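Local coordinates for formyltransferase PseJ (PDB 6CI2), which belongs to the formyltransferase family and is built on a mixed beta-sheet flanked by helices, at residues A[56-61]-A[97-102]. Sequence-based numbering, arbitrary orientation.
Sequences DIVERF and HYIDSG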
# COMPACT_ATOMS: atom_id res chain seq x y z
N ASP A 56 17.36 0.31 8.86
CA ASP A 56 17.79 -0.68 9.85
C ASP A 56 16.62 -1.49 10.39
O ASP A 56 16.75 -2.70 10.61
CB ASP A 56 18.57 -0.02 10.98
CG ASP A 56 19.99 0.32 10.56
OD1 ASP A 56 20.64 -0.55 9.91
OD2 ASP A 56 20.45 1.44 10.87
N ILE A 57 15.45 -0.85 10.55
CA ILE A 57 14.24 -1.60 10.89
C ILE A 57 13.91 -2.57 9.77
O ILE A 57 13.67 -3.77 10.00
CB ILE A 57 13.06 -0.65 11.15
CG1 ILE A 57 13.39 0.33 12.25
CG2 ILE A 57 11.80 -1.45 11.45
CD1 ILE A 57 12.44 1.51 12.35
N VAL A 58 13.91 -2.07 8.53
CA VAL A 58 13.56 -2.92 7.39
C VAL A 58 14.40 -4.19 7.41
O VAL A 58 13.87 -5.31 7.42
CB VAL A 58 13.72 -2.14 6.08
CG1 VAL A 58 13.48 -3.07 4.92
CG2 VAL A 58 12.74 -0.95 6.07
N GLU A 59 15.72 -4.01 7.55
CA GLU A 59 16.63 -5.15 7.59
C GLU A 59 16.34 -6.05 8.78
O GLU A 59 16.31 -7.28 8.65
CB GLU A 59 18.09 -4.67 7.65
CG GLU A 59 18.51 -3.68 6.56
CD GLU A 59 17.73 -3.80 5.23
OE1 GLU A 59 17.43 -2.74 4.62
OE2 GLU A 59 17.41 -4.93 4.81
N ARG A 60 16.13 -5.45 9.95
CA ARG A 60 15.88 -6.23 11.15
C ARG A 60 14.62 -7.10 11.00
O ARG A 60 14.55 -8.20 11.59
CB ARG A 60 15.79 -5.26 12.33
CG ARG A 60 15.46 -5.86 13.67
CD ARG A 60 15.61 -4.81 14.83
NE ARG A 60 14.80 -5.26 15.94
CZ ARG A 60 14.16 -4.46 16.80
NH1 ARG A 60 14.25 -3.14 16.69
NH2 ARG A 60 13.43 -5.02 17.76
N PHE A 61 13.63 -6.63 10.23
CA PHE A 61 12.36 -7.33 10.04
C PHE A 61 12.17 -7.91 8.63
O PHE A 61 11.02 -8.07 8.17
CB PHE A 61 11.19 -6.39 10.39
CG PHE A 61 11.06 -6.12 11.88
CD1 PHE A 61 10.30 -6.97 12.67
CD2 PHE A 61 11.70 -5.05 12.45
CE1 PHE A 61 10.18 -6.74 14.05
CE2 PHE A 61 11.59 -4.83 13.83
CZ PHE A 61 10.82 -5.67 14.62
N HIS A 97 2.87 -6.74 -0.36
CA HIS A 97 4.24 -7.15 -0.69
C HIS A 97 5.06 -7.02 0.58
O HIS A 97 4.67 -6.33 1.50
CB HIS A 97 4.81 -6.27 -1.77
CG HIS A 97 4.78 -4.81 -1.44
ND1 HIS A 97 5.89 -4.12 -0.99
CD2 HIS A 97 3.78 -3.91 -1.50
CE1 HIS A 97 5.57 -2.85 -0.83
NE2 HIS A 97 4.30 -2.69 -1.17
N TYR A 98 6.17 -7.75 0.64
CA TYR A 98 7.12 -7.54 1.72
C TYR A 98 7.77 -6.19 1.60
O TYR A 98 7.98 -5.66 0.51
CB TYR A 98 8.17 -8.64 1.69
CG TYR A 98 7.62 -9.92 2.18
CD1 TYR A 98 7.26 -10.04 3.51
CD2 TYR A 98 7.48 -11.01 1.36
CE1 TYR A 98 6.74 -11.20 3.98
CE2 TYR A 98 6.96 -12.21 1.84
CZ TYR A 98 6.60 -12.29 3.18
OH TYR A 98 6.08 -13.44 3.75
N ILE A 99 8.12 -5.61 2.75
CA ILE A 99 8.81 -4.32 2.77
C ILE A 99 10.30 -4.53 2.52
O ILE A 99 10.93 -5.44 3.07
CB ILE A 99 8.59 -3.60 4.12
CG1 ILE A 99 7.12 -3.30 4.31
CG2 ILE A 99 9.41 -2.30 4.16
CD1 ILE A 99 6.77 -2.87 5.76
N ASP A 100 10.86 -3.65 1.70
CA ASP A 100 12.21 -3.71 1.16
C ASP A 100 12.97 -2.50 1.64
O ASP A 100 12.38 -1.52 2.09
CB ASP A 100 12.19 -3.65 -0.37
CG ASP A 100 13.06 -4.69 -1.02
OD1 ASP A 100 13.45 -5.64 -0.31
OD2 ASP A 100 13.33 -4.56 -2.24
N SER A 101 14.28 -2.54 1.46
CA SER A 101 15.01 -1.30 1.29
C SER A 101 14.54 -0.64 -0.00
O SER A 101 14.36 -1.31 -1.02
CB SER A 101 16.52 -1.56 1.25
OG SER A 101 16.81 -2.80 0.61
N GLY A 102 14.29 0.66 0.04
CA GLY A 102 13.80 1.34 -1.14
C GLY A 102 12.28 1.33 -1.25
O GLY A 102 11.56 0.71 -0.46
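Val58, on the last turn of the short helix 55-60, faces Asp100 across 6.4 Å between their CA atoms, where the chain has just run off the end of strand 93-98. This is a helix-to-loop contact just beyond the end of that strand of the mixed beta-sheet in the formyltransferase fold, and it illustrates how a short helix can rest on an extended backbone through one branched side chain. The helix closes with a backbone hydrogen bond from Phe61 N to Ile57 O, while the hydrogen bond pairing Ile99 with Ala65 ties the start of the loop to strand 65-69. Val58 contributes the largest share of the buried surface. With CG1 anti to its backbone N (chi1 174°), the residue sets that methyl against the Asp100-Ser101 peptide, CG1 lying 3.4 Å from Asp100 C. The other methyl, CG2, meets Ile99 CG2 at 4.1 Å, the two side chains crossing at about a right angle; Ile99 also touches Ser46 of strand 43-46, and Val58 touches Ile53 in a loop. Asp100 turns its own side chain away from the helix, and its OD2 is hydrogen-bonded to Thr105 OG1. Beside Val58, Glu59 bends at chi2 (-28°), which brings its poorly ordered carboxylate near Ser101; its charge is paired within the chain by a salt bridge from OE2 to Lys62 NZ. The other oxygen merely brushes Ser101, Glu59 OE1 standing 3.7 Å from Ser101 CB.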